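Long-range contact in actin-related protein 8 (Homo sapiens, PDB 4FO0), which serves in the INO80 chromatin-remodelling complex, binding ATP with low basal ATPase activity and helping bring INO80 to sites of DNA damage: residues S14-L27 / G30-H42. Residues are numbered along the deposited sequence; the frame is centred on the assembly and turned at random.
Sequences SNFIIVIHPGSTTL and GRATDTLPASIPH. With ATP (adenosine-5'-triphosphate), chain C.
The side chain of Arg31 lies alongside that of Asn15, both pointing the same way, with guanidinium and amide planes 8° apart. The two sit at the end of the first hairpin far from ATP, in the antiparallel meander of strands 17-21, 26-31 and 38-47 of the actin-family ATPase fold. The hairpin turn between the first two strands is the first of the two phosphate-binding loops of actins. Arg31 NH1 bonds to Asn15 O at 3.1 Å, the acceptor lying close to the guanidinium plane. The chain of Arg31 is extended from CG to NE, which carries this group past Asn15 OD1, 3.3 Å from Arg31 CD. Arg31 CG lies 4.1 Å from Ile18 CD1. NH1 also bonds to Tyr199. An alanine here, lacking the guanidinium, is likely to leave Asn15 O and the Tyr199 hydroxyl without this partner and to take the chain away from Ile18 CD1. The backbone N of Arg31 is held by Asp34 OD2, inside a type I turn. The next residue, Ala32, gives its N-H to Ile17 O, and its CB packs 4.1 Å from Val19 CG2. Val19 and Gly30 form a hydrogen-bonded antiparallel pair.

Nearer the nucleotide, Leu27 and Ile40 form a second such pair. With CG anti to the backbone N, chi1 -166°, the His42 ring reaches Leu27, whose CB lies 3.5 Å from His42 CD2, at an oblique angle to the ring. His42 NE2 is hydrogen-bonded to Trp181 NE1 of helix 170-187. Thr25 and Thr26 both bond through their backbone N to ATP O1B. Thr25 OG1 turns instead to Asp255, another ATP-binding residue. Two bonds from Ser24 grip one gamma-phosphate oxygen: its N reaches ATP O2G at 2.7 Å, and its OG reaches the same O2G at 2.6 Å.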
ATOM      1  N   SER A  14      26.053   3.275  -8.722  1.00 38.44           N
ATOM      2  CA  SER A  14      24.699   2.912  -8.337  1.00 49.27           C
ATOM      3  C   SER A  14      24.518   1.405  -8.134  1.00 49.60           C
ATOM      4  O   SER A  14      23.434   0.949  -7.779  1.00 52.86           O
ATOM      5  CB  SER A  14      23.685   3.454  -9.344  1.00 46.53           C
ATOM      6  OG  SER A  14      23.916   2.938 -10.641  1.00 61.11           O
ATOM      7  N   ASN A  15      25.573   0.634  -8.376  1.00 48.34           N
ATOM      8  CA  ASN A  15      25.514  -0.797  -8.144  1.00 47.49           C
ATOM      9  C   ASN A  15      25.756  -1.073  -6.673  1.00 50.99           C
ATOM     10  O   ASN A  15      25.480  -2.167  -6.185  1.00 47.09           O
ATOM     11  CB  ASN A  15      26.533  -1.556  -8.996  1.00 50.81           C
ATOM     12  CG  ASN A  15      26.354  -3.086  -8.915  1.00 66.17           C
ATOM     13  OD1 ASN A  15      25.320  -3.623  -9.323  1.00 57.35           O
ATOM     14  ND2 ASN A  15      27.371  -3.787  -8.403  1.00 41.48           N
ATOM     15  N   PHE A  16      26.258  -0.061  -5.973  1.00 44.93           N
ATOM     16  CA  PHE A  16      26.597  -0.191  -4.565  1.00 42.26           C
ATOM     17  C   PHE A  16      25.693   0.630  -3.668  1.00 47.88           C
ATOM     18  O   PHE A  16      25.990   0.865  -2.498  1.00 41.02           O
ATOM     19  CB  PHE A  16      28.064   0.148  -4.357  1.00 44.09           C
ATOM     20  CG  PHE A  16      28.960  -0.851  -4.976  1.00 58.89           C
ATOM     21  CD1 PHE A  16      29.284  -2.013  -4.294  1.00 53.55           C
ATOM     22  CD2 PHE A  16      29.412  -0.682  -6.277  1.00 49.75           C
ATOM     23  CE1 PHE A  16      30.080  -2.967  -4.885  1.00 59.82           C
ATOM     24  CE2 PHE A  16      30.208  -1.630  -6.871  1.00 60.37           C
ATOM     25  CZ  PHE A  16      30.543  -2.779  -6.176  1.00 48.27           C
ATOM     26  N   ILE A  17      24.569   1.045  -4.227  1.00 38.09           N
ATOM     27  CA  ILE A  17      23.571   1.739  -3.453  1.00 42.92           C
ATOM     28  C   ILE A  17      22.290   0.920  -3.397  1.00 39.49           C
ATOM     29  O   ILE A  17      21.676   0.646  -4.433  1.00 41.78           O
ATOM     30  CB  ILE A  17      23.328   3.108  -4.045  1.00 48.47           C
ATOM     31  CG1 ILE A  17      24.601   3.947  -3.867  1.00 35.80           C
ATOM     32  CG2 ILE A  17      22.109   3.747  -3.397  1.00 36.02           C
ATOM     33  CD1 ILE A  17      24.573   5.259  -4.592  1.00 42.38           C
ATOM     34  N   ILE A  18      21.910   0.492  -2.194  1.00 39.91           N
ATOM     35  CA  ILE A  18      20.652  -0.243  -2.011  1.00 35.86           C
ATOM     36  C   ILE A  18      19.489   0.708  -1.739  1.00 35.91           C
ATOM     37  O   ILE A  18      19.557   1.544  -0.831  1.00 36.51           O
ATOM     38  CB  ILE A  18      20.709  -1.228  -0.849  1.00 38.80           C
ATOM     39  CG1 ILE A  18      21.798  -2.276  -1.070  1.00 37.72           C
ATOM     40  CG2 ILE A  18      19.371  -1.919  -0.707  1.00 31.84           C
ATOM     41  CD1 ILE A  18      21.567  -3.108  -2.278  1.00 42.83           C
ATOM     42  N   VAL A  19      18.431   0.597  -2.539  1.00 30.69           N
ATOM     43  CA  VAL A  19      17.252   1.437  -2.346  1.00 36.61           C
ATOM     44  C   VAL A  19      16.141   0.655  -1.652  1.00 37.74           C
ATOM     45  O   VAL A  19      15.733  -0.418  -2.116  1.00 33.91           O
ATOM     46  CB  VAL A  19      16.763   2.041  -3.669  1.00 36.83           C
ATOM     47  CG1 VAL A  19      15.474   2.824  -3.466  1.00 25.72           C
ATOM     48  CG2 VAL A  19      17.845   2.940  -4.250  1.00 41.07           C
ATOM     49  N   ILE A  20      15.673   1.188  -0.527  1.00 35.55           N
ATOM     50  CA  ILE A  20      14.717   0.470   0.313  1.00 35.35           C
ATOM     51  C   ILE A  20      13.399   1.208   0.514  1.00 36.78           C
ATOM     52  O   ILE A  20      13.351   2.300   1.096  1.00 35.65           O
ATOM     53  CB  ILE A  20      15.314   0.150   1.675  1.00 34.12           C
ATOM     54  CG1 ILE A  20      16.678  -0.515   1.492  1.00 39.58           C
ATOM     55  CG2 ILE A  20      14.356  -0.737   2.483  1.00 29.93           C
ATOM     56  CD1 ILE A  20      17.422  -0.752   2.790  1.00 41.61           C
ATOM     57  N   HIS A  21      12.326   0.599   0.025  1.00 30.95           N
ATOM     58  CA  HIS A  21      11.002   1.176   0.179  1.00 30.18           C
ATOM     59  C   HIS A  21      10.093   0.212   0.917  1.00 37.31           C
ATOM     60  O   HIS A  21       9.497  -0.685   0.316  1.00 34.85           O
ATOM     61  CB  HIS A  21      10.390   1.486  -1.173  1.00 24.09           C
ATOM     62  CG  HIS A  21       9.137   2.289  -1.082  1.00 33.99           C
ATOM     63  ND1 HIS A  21       8.291   2.477  -2.158  1.00 30.83           N
ATOM     64  CD2 HIS A  21       8.581   2.959  -0.043  1.00 35.08           C
ATOM     65  CE1 HIS A  21       7.274   3.232  -1.784  1.00 38.74           C
ATOM     66  NE2 HIS A  21       7.422   3.534  -0.505  1.00 45.76           N
ATOM     67  N   PRO A  22       9.983   0.398   2.228  1.00 35.74           N
ATOM     68  CA  PRO A  22       9.128  -0.429   3.090  1.00 34.16           C
ATOM     69  C   PRO A  22       7.654  -0.109   2.849  1.00 37.69           C
ATOM     70  O   PRO A  22       7.324   0.994   2.432  1.00 31.29           O
ATOM     71  CB  PRO A  22       9.520   0.016   4.501  1.00 36.17           C
ATOM     72  CG  PRO A  22      10.714   0.944   4.330  1.00 33.49           C
ATOM     73  CD  PRO A  22      10.612   1.504   2.962  1.00 36.29           C
ATOM     74  N   GLY A  23       6.785  -1.079   3.102  1.00 37.00           N
ATOM     75  CA  GLY A  23       5.346  -0.886   3.016  1.00 33.16           C
ATOM     76  C   GLY A  23       4.658  -1.747   4.066  1.00 32.96           C
ATOM     77  O   GLY A  23       5.264  -2.672   4.627  1.00 35.59           O
ATOM     78  N   SER A  24       3.397  -1.456   4.347  1.00 31.21           N
ATOM     79  CA  SER A  24       2.631  -2.274   5.284  1.00 26.89           C
ATOM     80  C   SER A  24       2.605  -3.734   4.829  1.00 32.58           C
ATOM     81  O   SER A  24       2.700  -4.656   5.637  1.00 27.71           O
ATOM     82  CB  SER A  24       1.196  -1.756   5.394  1.00 26.36           C
ATOM     83  OG  SER A  24       1.188  -0.401   5.802  1.00 37.99           O
ATOM     84  N   THR A  25       2.486  -3.944   3.523  1.00 36.75           N
ATOM     85  CA  THR A  25       2.330  -5.291   3.005  1.00 31.37           C
ATOM     86  C   THR A  25       3.496  -5.723   2.115  1.00 40.51           C
ATOM     87  O   THR A  25       3.874  -6.898   2.102  1.00 33.36           O
ATOM     88  CB  THR A  25       0.945  -5.466   2.333  1.00 31.75           C
ATOM     89  OG1 THR A  25      -0.036  -5.563   3.368  1.00 49.16           O
ATOM     90  CG2 THR A  25       0.863  -6.736   1.510  1.00 40.21           C
ATOM     91  N   THR A  26       4.093  -4.788   1.393  1.00 26.74           N
ATOM     92  CA  THR A  26       5.200  -5.170   0.519  1.00 27.05           C
ATOM     93  C   THR A  26       6.443  -4.334   0.739  1.00 36.13           C
ATOM     94  O   THR A  26       6.382  -3.110   0.709  1.00 30.69           O
ATOM     95  CB  THR A  26       4.821  -5.077  -0.958  1.00 35.08           C
ATOM     96  OG1 THR A  26       3.672  -5.898  -1.208  1.00 35.73           O
ATOM     97  CG2 THR A  26       5.983  -5.543  -1.829  1.00 33.01           C
ATOM     98  N   LEU A  27       7.564  -5.008   0.979  1.00 32.69           N
ATOM     99  CA  LEU A  27       8.861  -4.365   0.926  1.00 30.36           C
ATOM    100  C   LEU A  27       9.358  -4.325  -0.533  1.00 31.59           C
ATOM    101  O   LEU A  27       9.300  -5.314  -1.266  1.00 39.75           O
ATOM    102  CB  LEU A  27       9.858  -5.118   1.803  1.00 36.13           C
ATOM    103  CG  LEU A  27      11.330  -4.738   1.571  1.00 41.20           C
ATOM    104  CD1 LEU A  27      11.605  -3.275   1.933  1.00 27.86           C
ATOM    105  CD2 LEU A  27      12.245  -5.666   2.350  1.00 37.75           C
ATOM    106  N   GLY A  30      16.137  -3.145  -3.716  1.00 42.57           N
ATOM    107  CA  GLY A  30      17.028  -3.486  -4.818  1.00 43.40           C
ATOM    108  C   GLY A  30      18.203  -2.543  -4.950  1.00 32.98           C
ATOM    109  O   GLY A  30      18.270  -1.533  -4.251  1.00 36.15           O
ATOM    110  N   ARG A  31      19.142  -2.874  -5.835  1.00 41.41           N
ATOM    111  CA  ARG A  31      20.229  -1.952  -6.179  1.00 28.42           C
ATOM    112  C   ARG A  31      19.670  -0.817  -7.021  1.00 43.12           C
ATOM    113  O   ARG A  31      18.738  -1.012  -7.818  1.00 42.51           O
ATOM    114  CB  ARG A  31      21.309  -2.652  -6.997  1.00 46.21           C
ATOM    115  CG  ARG A  31      21.983  -3.810  -6.325  1.00 43.66           C
ATOM    116  CD  ARG A  31      22.809  -4.575  -7.329  1.00 42.79           C
ATOM    117  NE  ARG A  31      23.191  -5.891  -6.819  1.00 45.47           N
ATOM    118  CZ  ARG A  31      24.356  -6.164  -6.237  1.00 49.39           C
ATOM    119  NH1 ARG A  31      25.271  -5.208  -6.074  1.00 42.53           N
ATOM    120  NH2 ARG A  31      24.609  -7.394  -5.810  1.00 50.98           N
ATOM    121  N   ALA A  32      20.246   0.367  -6.870  1.00 37.69           N
ATOM    122  CA  ALA A  32      19.824   1.510  -7.679  1.00 38.67           C
ATOM    123  C   ALA A  32      19.958   1.240  -9.189  1.00 47.22           C
ATOM    124  O   ALA A  32      19.383   1.946 -10.006  1.00 56.05           O
ATOM    125  CB  ALA A  32      20.601   2.753  -7.276  1.00 31.02           C
ATOM    126  N   THR A  33      20.709   0.209  -9.555  1.00 46.76           N
ATOM    127  CA  THR A  33      20.861  -0.168 -10.957  1.00 49.44           C
ATOM    128  C   THR A  33      19.810  -1.162 -11.438  1.00 43.83           C
ATOM    129  O   THR A  33      19.572  -1.283 -12.640  1.00 60.60           O
ATOM    130  CB  THR A  33      22.268  -0.738 -11.252  1.00 48.59           C
ATOM    131  OG1 THR A  33      22.594  -1.761 -10.297  1.00 52.38           O
ATOM    132  CG2 THR A  33      23.288   0.362 -11.165  1.00 48.10           C
ATOM    133  N   ASP A  34      19.188  -1.888 -10.514  1.00 58.23           N
ATOM    134  CA  ASP A  34      18.144  -2.834 -10.905  1.00 33.65           C
ATOM    135  C   ASP A  34      17.009  -2.072 -11.600  1.00 53.35           C
ATOM    136  O   ASP A  34      16.702  -0.923 -11.266  1.00 59.18           O
ATOM    137  CB  ASP A  34      17.658  -3.659  -9.709  1.00 40.92           C
ATOM    138  CG  ASP A  34      18.765  -4.542  -9.102  1.00 62.18           C
ATOM    139  OD1 ASP A  34      19.699  -4.918  -9.843  1.00 66.22           O
ATOM    140  OD2 ASP A  34      18.701  -4.873  -7.892  1.00 55.99           O
ATOM    141  N   THR A  35      16.418  -2.690 -12.610  1.00 53.41           N
ATOM    142  CA  THR A  35      15.334  -2.043 -13.324  1.00 67.85           C
ATOM    143  C   THR A  35      14.048  -2.226 -12.530  1.00 63.74           C
ATOM    144  O   THR A  35      13.291  -1.275 -12.301  1.00 66.13           O
ATOM    145  CB  THR A  35      15.179  -2.625 -14.724  1.00 82.65           C
ATOM    146  OG1 THR A  35      16.475  -2.983 -15.228  1.00 96.33           O
ATOM    147  CG2 THR A  35      14.528  -1.596 -15.642  1.00 80.34           C
ATOM    148  N   LEU A  36      13.818  -3.464 -12.111  1.00 60.49           N
ATOM    149  CA  LEU A  36      12.794  -3.778 -11.129  1.00 55.12           C
ATOM    150  C   LEU A  36      13.428  -4.145  -9.794  1.00 50.00           C
ATOM    151  O   LEU A  36      14.408  -4.891  -9.746  1.00 48.54           O
ATOM    152  CB  LEU A  36      11.950  -4.952 -11.603  1.00 44.55           C
ATOM    153  CG  LEU A  36      11.240  -4.713 -12.922  1.00 56.00           C
ATOM    154  CD1 LEU A  36      10.440  -5.943 -13.266  1.00 46.51           C
ATOM    155  CD2 LEU A  36      10.362  -3.464 -12.846  1.00 41.53           C
ATOM    156  N   PRO A  37      12.859  -3.630  -8.699  1.00 53.87           N
ATOM    157  CA  PRO A  37      13.266  -4.057  -7.361  1.00 44.61           C
ATOM    158  C   PRO A  37      12.638  -5.403  -7.049  1.00 37.39           C
ATOM    159  O   PRO A  37      11.629  -5.757  -7.654  1.00 47.72           O
ATOM    160  CB  PRO A  37      12.621  -3.003  -6.465  1.00 32.92           C
ATOM    161  CG  PRO A  37      11.362  -2.641  -7.199  1.00 43.57           C
ATOM    162  CD  PRO A  37      11.758  -2.648  -8.656  1.00 43.35           C
ATOM    163  N   ALA A  38      13.205  -6.136  -6.099  1.00 36.84           N
ATOM    164  CA  ALA A  38      12.505  -7.286  -5.540  1.00 42.95           C
ATOM    165  C   ALA A  38      11.320  -6.815  -4.688  1.00 41.24           C
ATOM    166  O   ALA A  38      11.369  -5.754  -4.045  1.00 43.53           O
ATOM    167  CB  ALA A  38      13.437  -8.140  -4.725  1.00 28.58           C
ATOM    168  N   SER A  39      10.257  -7.605  -4.714  1.00 26.45           N
ATOM    169  CA  SER A  39       9.044  -7.307  -3.969  1.00 42.54           C
ATOM    170  C   SER A  39       8.785  -8.449  -3.021  1.00 43.53           C
ATOM    171  O   SER A  39       8.573  -9.582  -3.446  1.00 50.83           O
ATOM    172  CB  SER A  39       7.848  -7.139  -4.909  1.00 34.62           C
ATOM    173  OG  SER A  39       7.796  -5.829  -5.473  1.00 42.60           O
ATOM    174  N   ILE A  40       8.820  -8.154  -1.733  1.00 32.74           N
ATOM    175  CA  ILE A  40       8.650  -9.180  -0.718  1.00 40.06           C
ATOM    176  C   ILE A  40       7.487  -8.840   0.194  1.00 29.44           C
ATOM    177  O   ILE A  40       7.341  -7.678   0.609  1.00 30.93           O
ATOM    178  CB  ILE A  40       9.920  -9.293   0.158  1.00 51.28           C
ATOM    179  CG1 ILE A  40      11.090  -9.790  -0.681  1.00 53.67           C
ATOM    180  CG2 ILE A  40       9.685 -10.200   1.354  1.00 43.94           C
ATOM    181  CD1 ILE A  40      11.589  -8.761  -1.652  1.00 63.34           C
ATOM    182  N   PRO A  41       6.655  -9.842   0.509  1.00 28.64           N
ATOM    183  CA  PRO A  41       5.646  -9.673   1.571  1.00 30.82           C
ATOM    184  C   PRO A  41       6.383  -9.281   2.828  1.00 30.94           C
ATOM    185  O   PRO A  41       7.265  -9.999   3.279  1.00 34.85           O
ATOM    186  CB  PRO A  41       5.044 -11.072   1.733  1.00 25.14           C
ATOM    187  CG  PRO A  41       5.320 -11.752   0.389  1.00 25.57           C
ATOM    188  CD  PRO A  41       6.618 -11.176  -0.111  1.00 22.08           C
ATOM    189  N   HIS A  42       6.048  -8.131   3.379  1.00 31.56           N
ATOM    190  CA  HIS A  42       6.820  -7.584   4.473  1.00 27.27           C
ATOM    191  C   HIS A  42       6.334  -8.176   5.793  1.00 35.78           C
ATOM    192  O   HIS A  42       5.651  -7.512   6.590  1.00 35.14           O
ATOM    193  CB  HIS A  42       6.666  -6.077   4.453  1.00 32.12           C
ATOM    194  CG  HIS A  42       7.651  -5.374   5.310  1.00 35.77           C
ATOM    195  ND1 HIS A  42       7.306  -4.790   6.507  1.00 47.97           N
ATOM    196  CD2 HIS A  42       8.979  -5.182   5.159  1.00 36.31           C
ATOM    197  CE1 HIS A  42       8.383  -4.258   7.052  1.00 47.14           C
ATOM    198  NE2 HIS A  42       9.408  -4.476   6.249  1.00 32.89           N
TER
HETATM  199  PG  ATP C 702       1.044   0.961   2.442  1.00 29.81           P
HETATM  200  O1G ATP C 702       1.531   1.925   1.395  1.00 28.13           O
HETATM  201  O2G ATP C 702       1.980   0.747   3.607  1.00 28.00           O
HETATM  202  O3G ATP C 702      -0.399   1.134   2.865  1.00 27.69           O
HETATM  203  PB  ATP C 702       2.043  -1.005   0.550  1.00 33.95           P
HETATM  204  O1B ATP C 702       2.315  -2.429   0.955  1.00 24.54           O
HETATM  205  O2B ATP C 702       3.140  -0.026   0.159  1.00 26.04           O
HETATM  206  O3B ATP C 702       1.051  -0.450   1.687  1.00 29.89           O
HETATM  207  PA  ATP C 702       1.223  -1.219  -2.175  1.00 33.62           P
HETATM  208  O1A ATP C 702       2.027  -2.481  -2.351  1.00 43.41           O
HETATM  209  O2A ATP C 702       1.637   0.084  -2.810  1.00 28.33           O
HETATM  210  O3A ATP C 702       0.937  -1.038  -0.613  1.00 36.54           O
HETATM  211  O5' ATP C 702      -0.260  -1.546  -2.667  1.00 28.93           O
HETATM  212  C5' ATP C 702      -0.865  -2.729  -2.170  1.00 33.24           C
HETATM  213  C4' ATP C 702      -2.329  -2.699  -2.531  1.00 33.10           C
HETATM  214  O4' ATP C 702      -2.420  -2.602  -3.944  1.00 39.66           O
HETATM  215  C3' ATP C 702      -3.064  -3.968  -2.132  1.00 42.79           C
HETATM  216  O3' ATP C 702      -4.269  -3.628  -1.439  1.00 31.07           O
HETATM  217  C2' ATP C 702      -3.387  -4.634  -3.447  1.00 31.41           C
HETATM  218  O2' ATP C 702      -4.602  -5.367  -3.415  1.00 34.63           O
HETATM  219  C1' ATP C 702      -3.503  -3.431  -4.347  1.00 40.96           C
HETATM  220  N9  ATP C 702      -3.453  -3.827  -5.762  1.00 41.22           N
HETATM  221  C8  ATP C 702      -2.408  -4.375  -6.397  1.00 44.05           C
HETATM  222  N7  ATP C 702      -2.713  -4.624  -7.692  1.00 39.46           N
HETATM  223  C5  ATP C 702      -3.975  -4.226  -7.892  1.00 37.12           C
HETATM  224  C6  ATP C 702      -4.910  -4.217  -9.027  1.00 42.69           C
HETATM  225  N6  ATP C 702      -4.509  -4.694 -10.233  1.00 43.98           N
HETATM  226  N1  ATP C 702      -6.155  -3.716  -8.811  1.00 53.57           N
HETATM  227  C2  ATP C 702      -6.548  -3.245  -7.612  1.00 42.82           C
HETATM  228  N3  ATP C 702      -5.742  -3.235  -6.530  1.00 45.78           N
HETATM  229  C4  ATP C 702      -4.469  -3.702  -6.611  1.00 47.12           C
HETATM  230  O   HOH W   1       4.606  -5.025   7.656  1.00 36.53           O